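Local coordinates for protein DsrH (Allochromatium vinosum, PDB 2HY5) that forms, together with DsrE and DsrF, a six-chain complex that probably takes part in sulfur transfer during sulfur oxidation in Allochromatium vinosum, at residues C[15-20]-C[30-35]; C[52-57]-C[75-80]; C[60-65]-C[86-91]. All coordinates share one frame; numbering follows the deposited sequence.

Contact 1 of 3, residues C[15-20]-C[30-35]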
loop_
_atom_site.group_PDB
_atom_site.type_symbol
_atom_site.label_atom_id
_atom_site.label_comp_id
_atom_site.label_asym_id
_atom_site.label_seq_id
_atom_site.Cartn_x
_atom_site.Cartn_y
_atom_site.Cartn_z
ATOM N N ASN C 15 -9.542 3.155 6.789
ATOM C CA ASN C 15 -10.710 2.828 7.598
ATOM C C ASN C 15 -10.403 1.759 8.650
ATOM O O ASN C 15 -11.294 1.315 9.367
ATOM C CB ASN C 15 -11.827 2.325 6.685
ATOM C CG ASN C 15 -11.524 0.962 6.084
ATOM O OD1 ASN C 15 -10.378 0.657 5.745
ATOM N ND2 ASN C 15 -12.557 0.136 5.941
ATOM N N SER C 16 -9.139 1.366 8.742
ATOM C CA SER C 16 -8.711 0.324 9.672
ATOM C C SER C 16 -9.073 0.559 11.134
ATOM O O SER C 16 -9.611 -0.333 11.793
ATOM C CB SER C 16 -7.203 0.116 9.553
ATOM O OG SER C 16 -6.864 -0.282 8.239
ATOM N N LEU C 17 -8.772 1.751 11.641
ATOM C CA LEU C 17 -9.065 2.066 13.034
ATOM C C LEU C 17 -10.569 2.025 13.310
ATOM O O LEU C 17 -11.011 1.449 14.309
ATOM C CB LEU C 17 -8.479 3.440 13.392
ATOM C CG LEU C 17 -8.474 3.926 14.850
ATOM C CD1 LEU C 17 -9.684 4.794 15.104
ATOM C CD2 LEU C 17 -8.419 2.742 15.807
ATOM N N GLU C 18 -11.360 2.618 12.423
ATOM C CA GLU C 18 -12.807 2.633 12.606
ATOM C C GLU C 18 -13.403 1.227 12.648
ATOM O O GLU C 18 -14.278 0.948 13.466
ATOM C CB GLU C 18 -13.471 3.457 11.501
ATOM C CG GLU C 18 -13.106 4.931 11.552
ATOM C CD GLU C 18 -13.843 5.756 10.517
ATOM O OE1 GLU C 18 -13.699 5.466 9.310
ATOM O OE2 GLU C 18 -14.565 6.696 10.911
ATOM N N SER C 19 -12.931 0.342 11.776
ATOM C CA SER C 19 -13.437 -1.025 11.754
ATOM C C SER C 19 -13.039 -1.752 13.037
ATOM O O SER C 19 -13.821 -2.509 13.607
ATOM C CB SER C 19 -12.883 -1.782 10.546
ATOM O OG SER C 19 -13.251 -1.138 9.339
ATOM N N CYS C 20 -11.813 -1.512 13.488
ATOM C CA CYS C 20 -11.319 -2.147 14.702
ATOM C C CYS C 20 -12.182 -1.778 15.900
ATOM O O CYS C 20 -12.650 -2.652 16.638
ATOM C CB CYS C 20 -9.877 -1.723 14.973
ATOM S SG CYS C 20 -9.277 -2.216 16.608
ATOM N N VAL C 30 -6.152 -2.612 22.237
ATOM C CA VAL C 30 -5.848 -2.112 20.910
ATOM C C VAL C 30 -4.513 -1.385 20.967
ATOM O O VAL C 30 -4.294 -0.528 21.827
ATOM C CB VAL C 30 -6.931 -1.123 20.411
ATOM C CG1 VAL C 30 -6.570 -0.619 19.026
ATOM C CG2 VAL C 30 -8.292 -1.799 20.378
ATOM N N LEU C 31 -3.611 -1.745 20.060
ATOM C CA LEU C 31 -2.308 -1.104 19.998
ATOM C C LEU C 31 -2.166 -0.354 18.695
ATOM O O LEU C 31 -2.360 -0.915 17.610
ATOM C CB LEU C 31 -1.169 -2.123 20.099
ATOM C CG LEU C 31 0.211 -1.493 19.846
ATOM C CD1 LEU C 31 0.581 -0.565 21.003
ATOM C CD2 LEU C 31 1.256 -2.575 19.687
ATOM N N LEU C 32 -1.816 0.917 18.814
ATOM C CA LEU C 32 -1.618 1.777 17.664
ATOM C C LEU C 32 -0.118 1.889 17.438
ATOM O O LEU C 32 0.619 2.278 18.342
ATOM C CB LEU C 32 -2.191 3.162 17.956
ATOM C CG LEU C 32 -3.666 3.198 18.366
ATOM C CD1 LEU C 32 -4.031 4.601 18.865
ATOM C CD2 LEU C 32 -4.530 2.795 17.176
ATOM N N PHE C 33 0.343 1.518 16.248
ATOM C CA PHE C 33 1.761 1.644 15.959
ATOM C C PHE C 33 1.935 2.100 14.514
ATOM O O PHE C 33 0.964 2.145 13.761
ATOM C CB PHE C 33 2.532 0.348 16.291
ATOM C CG PHE C 33 2.264 -0.809 15.365
ATOM C CD1 PHE C 33 0.990 -1.353 15.237
ATOM C CD2 PHE C 33 3.314 -1.400 14.666
ATOM C CE1 PHE C 33 0.767 -2.469 14.432
ATOM C CE2 PHE C 33 3.101 -2.515 13.861
ATOM C CZ PHE C 33 1.825 -3.051 13.743
ATOM N N GLU C 34 3.154 2.469 14.139
ATOM C CA GLU C 34 3.406 2.995 12.805
ATOM C C GLU C 34 2.507 4.221 12.631
ATOM O O GLU C 34 2.398 5.040 13.542
ATOM C CB GLU C 34 3.123 1.933 11.733
ATOM C CG GLU C 34 4.162 0.819 11.716
ATOM C CD GLU C 34 3.957 -0.184 10.596
ATOM O OE1 GLU C 34 3.304 0.165 9.590
ATOM O OE2 GLU C 34 4.466 -1.319 10.717
ATOM N N ASP C 35 1.855 4.346 11.480
ATOM C CA ASP C 35 0.986 5.491 11.223
ATOM C C ASP C 35 -0.304 5.493 12.051
ATOM O O ASP C 35 -1.030 6.494 12.084
ATOM C CB ASP C 35 0.653 5.565 9.729
ATOM C CG ASP C 35 1.842 6.001 8.882
ATOM O OD1 ASP C 35 1.725 5.959 7.638
ATOM O OD2 ASP C 35 2.890 6.401 9.446
#
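Leu-17 and Leu-32 meet through one methyl each: Leu-17 CD2 lies 4.1 Å from Leu-32 CD2, and the two side chains cross obliquely. Neither CB points straight at the other segment; the outer ends come nearer than the backbones do, with the CA atoms of Leu-17 and Leu-32 8.8 Å apart. CG of Leu-17 is anti to its backbone N (chi1 -171°) and CG of Leu-32 anti to its carbonyl carbon (chi1 -56°), and with these torsions each side chain carries a CD2 methyl across.

One helical turn further on, Cys-20 and Val-30 approach differently, since both CB atoms are directed at the opposing segment. The sulfur faces the fork of the valine rather than one branch: Cys-20 SG is 3.9 Å from Val-30 CG2 and 4.0 Å from Val-30 CG1. These near-equal distances, with no hydrogen bond across the segments, indicate plain van der Waals contact of a buried thiol with two methyls.

The pairing joins helix 16-23 to strand 29-32 within the beta-alpha-beta unit that starts with strand 3-7. Residues three apart on the helix face residues two apart on the strand, the spacing expected when a helix lies on one face of a parallel sheet. Cys-20 also touches His-5 and Val-7 of strand 3-7, and Trp-101 of strand 97-101. Leu-32 in turn packs on Val-7 and Ala-40.

Contact 2 of 3, residues C[52-57]-C[75-80]; sequences EALGKL and RVIPGI
Leu-54 supplies every close contact from 52-57 to 75-80, where Ile-77 to Ile-80 form a turn, its CA lying 6.9 Å from that of Gly-79. With CG anti to its own carbonyl carbon (chi1 -75°), both methyls are carried onto the turn.

The apolar contacts are divided between these methyls. Leu-54 CD1 reaches Ile-77 CG2 at 4.2 Å, while Leu-54 CD2 meets Ile-80 CG1 at the same separation.

A second group sets carbon against backbone oxygen. Leu-54 CD1 is 3.5 Å from Pro-78 O, and Leu-54 CD2 is 3.8 Å from Gly-79 O. The leucine thus rests on the peptide groups of the turn as well as on its flanking isoleucines. An alanine here is likely to leave a gap beside the turn, removing one of the apolar partners of Ile-77 and Ile-80.

Hydrogen bonds lie within each segment and none crosses between them. Ile-80 N to Ile-77 O, 3.2 Å, closes a type II beta turn, in which Gly-79 takes the positive phi (118°) of the third position. In 52-57, Ala-53 O accepts from both Lys-56 N and Leu-57 N.

Helix 47-53 also contacts the turn through Val-50, which touches both isoleucines, and Leu-59 of strand 58-62 touches both Leu-54 and Ile-80.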
loop_
_atom_site.group_PDB
_atom_site.type_symbol
_atom_site.label_atom_id
_atom_site.label_comp_id
_atom_site.label_asym_id
_atom_site.label_seq_id
_atom_site.Cartn_x
_atom_site.Cartn_y
_atom_site.Cartn_z
ATOM N N GLU C 52 -14.322 7.622 23.307
ATOM C CA GLU C 52 -15.459 6.756 23.584
ATOM C C GLU C 52 -14.993 5.309 23.728
ATOM O O GLU C 52 -15.485 4.574 24.581
ATOM C CB GLU C 52 -16.491 6.856 22.458
ATOM C CG GLU C 52 -17.727 7.667 22.813
ATOM C CD GLU C 52 -18.590 6.990 23.862
ATOM O OE1 GLU C 52 -18.102 6.768 24.991
ATOM O OE2 GLU C 52 -19.761 6.676 23.556
ATOM N N ALA C 53 -14.039 4.909 22.895
ATOM C CA ALA C 53 -13.512 3.547 22.924
ATOM C C ALA C 53 -12.838 3.227 24.256
ATOM O O ALA C 53 -12.895 2.091 24.733
ATOM C CB ALA C 53 -12.528 3.344 21.776
ATOM N N LEU C 54 -12.199 4.228 24.853
ATOM C CA LEU C 54 -11.526 4.046 26.135
ATOM C C LEU C 54 -12.511 3.559 27.188
ATOM O O LEU C 54 -12.118 3.015 28.220
ATOM C CB LEU C 54 -10.891 5.362 26.590
ATOM C CG LEU C 54 -9.619 5.779 25.851
ATOM C CD1 LEU C 54 -9.229 7.195 26.245
ATOM C CD2 LEU C 54 -8.504 4.797 26.183
ATOM N N GLY C 55 -13.796 3.754 26.914
ATOM C CA GLY C 55 -14.828 3.332 27.843
ATOM C C GLY C 55 -14.973 1.828 27.980
ATOM O O GLY C 55 -15.449 1.345 29.004
ATOM N N LYS C 56 -14.569 1.072 26.962
ATOM C CA LYS C 56 -14.688 -0.380 27.046
ATOM C C LYS C 56 -13.434 -1.141 26.639
ATOM O O LYS C 56 -13.324 -2.339 26.891
ATOM C CB LYS C 56 -15.882 -0.870 26.212
ATOM C CG LYS C 56 -15.650 -1.001 24.707
ATOM C CD LYS C 56 -15.379 0.331 24.030
ATOM C CE LYS C 56 -15.800 0.287 22.564
ATOM N NZ LYS C 56 -15.267 -0.901 21.838
ATOM N N LEU C 57 -12.487 -0.445 26.021
ATOM C CA LEU C 57 -11.246 -1.071 25.574
ATOM C C LEU C 57 -10.028 -0.454 26.248
ATOM O O LEU C 57 -10.088 0.669 26.741
ATOM C CB LEU C 57 -11.079 -0.889 24.062
ATOM C CG LEU C 57 -12.210 -1.302 23.122
ATOM C CD1 LEU C 57 -11.857 -0.855 21.706
ATOM C CD2 LEU C 57 -12.427 -2.811 23.185
ATOM N N ARG C 75 1.258 14.518 24.432
ATOM C CA ARG C 75 0.364 14.878 23.339
ATOM C C ARG C 75 -0.728 13.839 23.128
ATOM O O ARG C 75 -1.641 14.044 22.335
ATOM C CB ARG C 75 1.165 15.033 22.043
ATOM C CG ARG C 75 2.250 16.098 22.097
ATOM C CD ARG C 75 1.655 17.487 22.254
ATOM N NE ARG C 75 1.027 17.973 21.027
ATOM C CZ ARG C 75 1.697 18.361 19.944
ATOM N NH1 ARG C 75 3.024 18.325 19.925
ATOM N NH2 ARG C 75 1.039 18.791 18.877
ATOM N N VAL C 76 -0.630 12.724 23.841
ATOM C CA VAL C 76 -1.598 11.646 23.707
ATOM C C VAL C 76 -2.891 11.890 24.485
ATOM O O VAL C 76 -2.897 12.588 25.502
ATOM C CB VAL C 76 -0.974 10.312 24.186
ATOM C CG1 VAL C 76 -1.960 9.174 24.021
ATOM C CG2 VAL C 76 0.297 10.037 23.407
ATOM N N ILE C 77 -3.984 11.321 23.991
ATOM C CA ILE C 77 -5.273 11.430 24.661
ATOM C C ILE C 77 -5.120 10.707 25.995
ATOM O O ILE C 77 -4.707 9.546 26.033
ATOM C CB ILE C 77 -6.382 10.733 23.848
ATOM C CG1 ILE C 77 -6.553 11.432 22.497
ATOM C CG2 ILE C 77 -7.694 10.742 24.631
ATOM C CD1 ILE C 77 -7.433 10.665 21.522
ATOM N N PRO C 78 -5.433 11.389 27.109
ATOM C CA PRO C 78 -5.314 10.768 28.432
ATOM C C PRO C 78 -6.069 9.446 28.499
ATOM O O PRO C 78 -7.248 9.375 28.151
ATOM C CB PRO C 78 -5.909 11.824 29.358
ATOM C CG PRO C 78 -5.514 13.103 28.680
ATOM C CD PRO C 78 -5.829 12.803 27.229
ATOM N N GLY C 79 -5.389 8.396 28.945
ATOM C CA GLY C 79 -6.033 7.097 29.031
ATOM C C GLY C 79 -5.353 6.075 28.148
ATOM O O GLY C 79 -5.409 4.874 28.412
ATOM N N ILE C 80 -4.723 6.554 27.080
ATOM C CA ILE C 80 -4.003 5.671 26.171
ATOM C C ILE C 80 -2.605 5.494 26.754
ATOM O O ILE C 80 -1.873 6.463 26.928
ATOM C CB ILE C 80 -3.884 6.285 24.766
ATOM C CG1 ILE C 80 -5.281 6.548 24.202
ATOM C CG2 ILE C 80 -3.122 5.337 23.846
ATOM C CD1 ILE C 80 -5.280 7.112 22.798
#

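Contact 3 of 3, residues C[60-65]-C[86-91]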
loop_
_atom_site.group_PDB
_atom_site.type_symbol
_atom_site.label_atom_id
_atom_site.label_comp_id
_atom_site.label_asym_id
_atom_site.label_seq_id
_atom_site.Cartn_x
_atom_site.Cartn_y
_atom_site.Cartn_z
ATOM N N TYR C 60 -3.456 1.353 23.689
ATOM C CA TYR C 60 -2.017 1.540 23.839
ATOM C C TYR C 60 -1.468 2.156 22.564
ATOM O O TYR C 60 -2.030 1.964 21.488
ATOM C CB TYR C 60 -1.315 0.200 24.062
ATOM C CG TYR C 60 -1.809 -0.569 25.258
ATOM C CD1 TYR C 60 -2.996 -1.298 25.202
ATOM C CD2 TYR C 60 -1.100 -0.549 26.456
ATOM C CE1 TYR C 60 -3.463 -1.992 26.317
ATOM C CE2 TYR C 60 -1.560 -1.238 27.577
ATOM C CZ TYR C 60 -2.741 -1.953 27.499
ATOM O OH TYR C 60 -3.207 -2.612 28.614
ATOM N N VAL C 61 -0.372 2.892 22.691
ATOM C CA VAL C 61 0.257 3.514 21.537
ATOM C C VAL C 61 1.753 3.253 21.642
ATOM O O VAL C 61 2.315 3.304 22.732
ATOM C CB VAL C 61 -0.031 5.041 21.501
ATOM C CG1 VAL C 61 0.543 5.726 22.729
ATOM C CG2 VAL C 61 0.545 5.647 20.235
ATOM N N LEU C 62 2.397 2.958 20.515
ATOM C CA LEU C 62 3.828 2.666 20.528
ATOM C C LEU C 62 4.662 3.946 20.582
ATOM O O LEU C 62 4.708 4.718 19.625
ATOM C CB LEU C 62 4.201 1.826 19.298
ATOM C CG LEU C 62 5.610 1.228 19.290
ATOM C CD1 LEU C 62 5.791 0.250 20.449
ATOM C CD2 LEU C 62 5.829 0.518 17.967
ATOM N N GLY C 63 5.316 4.156 21.722
ATOM C CA GLY C 63 6.134 5.338 21.935
ATOM C C GLY C 63 7.175 5.624 20.868
ATOM O O GLY C 63 7.337 6.776 20.467
ATOM N N PRO C 64 7.918 4.606 20.405
ATOM C CA PRO C 64 8.934 4.822 19.372
ATOM C C PRO C 64 8.355 5.454 18.103
ATOM O O PRO C 64 8.970 6.348 17.519
ATOM C CB PRO C 64 9.482 3.420 19.139
ATOM C CG PRO C 64 9.413 2.821 20.509
ATOM C CD PRO C 64 8.029 3.246 20.966
ATOM N N ASP C 65 7.183 4.990 17.673
ATOM C CA ASP C 65 6.557 5.556 16.481
ATOM C C ASP C 65 6.018 6.956 16.775
ATOM O O ASP C 65 6.061 7.840 15.919
ATOM C CB ASP C 65 5.446 4.635 15.954
ATOM C CG ASP C 65 5.993 3.505 15.084
ATOM O OD1 ASP C 65 6.835 3.796 14.205
ATOM O OD2 ASP C 65 5.578 2.336 15.256
ATOM N N ALA C 86 9.162 -3.579 23.867
ATOM C CA ALA C 86 9.100 -4.628 24.876
ATOM C C ALA C 86 7.663 -4.705 25.399
ATOM O O ALA C 86 7.151 -5.788 25.658
ATOM C CB ALA C 86 10.073 -4.327 26.018
ATOM N N GLY C 87 7.017 -3.546 25.538
ATOM C CA GLY C 87 5.640 -3.513 26.003
ATOM C C GLY C 87 4.698 -4.124 24.980
ATOM O O GLY C 87 3.701 -4.753 25.331
ATOM N N PHE C 88 5.023 -3.920 23.706
ATOM C CA PHE C 88 4.253 -4.446 22.581
ATOM C C PHE C 88 4.288 -5.970 22.701
ATOM O O PHE C 88 3.263 -6.646 22.609
ATOM C CB PHE C 88 4.920 -3.957 21.283
ATOM C CG PHE C 88 4.190 -4.311 20.005
ATOM C CD1 PHE C 88 4.599 -3.734 18.806
ATOM C CD2 PHE C 88 3.149 -5.237 19.978
ATOM C CE1 PHE C 88 3.987 -4.075 17.599
ATOM C CE2 PHE C 88 2.533 -5.585 18.778
ATOM C CZ PHE C 88 2.954 -5.002 17.584
ATOM N N VAL C 89 5.480 -6.508 22.927
ATOM C CA VAL C 89 5.635 -7.948 23.083
ATOM C C VAL C 89 4.814 -8.463 24.270
ATOM O O VAL C 89 4.135 -9.482 24.157
ATOM C CB VAL C 89 7.114 -8.331 23.291
ATOM C CG1 VAL C 89 7.227 -9.805 23.683
ATOM C CG2 VAL C 89 7.890 -8.073 22.014
ATOM N N ASP C 90 4.875 -7.774 25.408
ATOM C CA ASP C 90 4.110 -8.213 26.573
ATOM C C ASP C 90 2.610 -8.215 26.297
ATOM O O ASP C 90 1.884 -9.064 26.809
ATOM C CB ASP C 90 4.404 -7.332 27.792
ATOM C CG ASP C 90 5.777 -7.586 28.378
ATOM O OD1 ASP C 90 6.276 -8.724 28.260
ATOM O OD2 ASP C 90 6.352 -6.652 28.971
ATOM N N LEU C 91 2.140 -7.262 25.499
ATOM C CA LEU C 91 0.722 -7.212 25.170
ATOM C C LEU C 91 0.294 -8.445 24.376
ATOM O O LEU C 91 -0.794 -8.979 24.591
ATOM C CB LEU C 91 0.391 -5.948 24.367
ATOM C CG LEU C 91 0.326 -4.634 25.153
ATOM C CD1 LEU C 91 0.097 -3.473 24.194
ATOM C CD2 LEU C 91 -0.795 -4.706 26.182
#
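The CA atoms of Leu-62 and Phe-88 are the nearest across the contact, 7.4 Å apart, where the C-terminal end of strand 58-62 passes helix 85-94. Leu-62 occupies the N-cap position of the helix that follows the strand, and no hydrogen bond joins the two segments.

The more extensive side-chain contact is between Tyr-60 and Leu-91, whose CB atoms both point at the opposite segment. The leucine fork lies over one face of the phenol ring, its two methyls spread along the long axis of that ring. Leu-91 CD1 sits near the root, 3.6 Å from Tyr-60 CG, and is equally far from the two neighbouring ring carbons, CD1 and CD2. Leu-91 CD2 sits toward the hydroxyl end, 3.6 Å from Tyr-60 CZ. That methyl makes a CH-pi contact: CD2 is 3.8 Å from the centroid of the Tyr-60 ring and only 16° off its normal. Leu-91 CG is anti to its carbonyl carbon (chi1 -76°), which presents both methyls to the ring.

Leu-62 and Phe-88 touch more loosely, Leu-62 CD1 lying 4.4 Å from Phe-88 CB. The methyl approaches the root of the aromatic side chain and stands oblique to its ring. The Phe-88 ring has edge-to-face partners in Phe-33 and in Phe-23 of the DsrE chain, and Asp-90 of the same helix forms a salt bridge with Lys-30 of DsrE. The helix therefore serves the sheet and the subunit interface at once.

Tyr-60 and Leu-62 face the helix while Val-61 between them points away, the alternation of a beta strand covered on one side by a helix. Such packing is characteristic of a layered alpha/beta fold built on a parallel sheet.

All three contacts pack around one parallel sheet, with centres 13 to 15 Å apart. Contact 1 closes along the chain before the others open, whereas the segments of contacts 2 and 3 alternate. Strands 29-32 and 58-62 are neighbours, joined by Val-30 O to Tyr-60 N at 2.8 Å, which couples contacts 1 and 3. Leu-31, between Val-30 and Leu-32 that meet helix 16-23, packs on Phe-88, consistent with helices 16-23 and 85-94 covering opposite faces. Contact 2 touches contact 1 through Leu-57 on Val-30, and contact 3 through Ile-80 on Val-61. Contacts 1 and 3 pack one helix on each face, and contact 2 joins 52-57 to the turn before strand 81-83; helix 85-94 also meets DsrE.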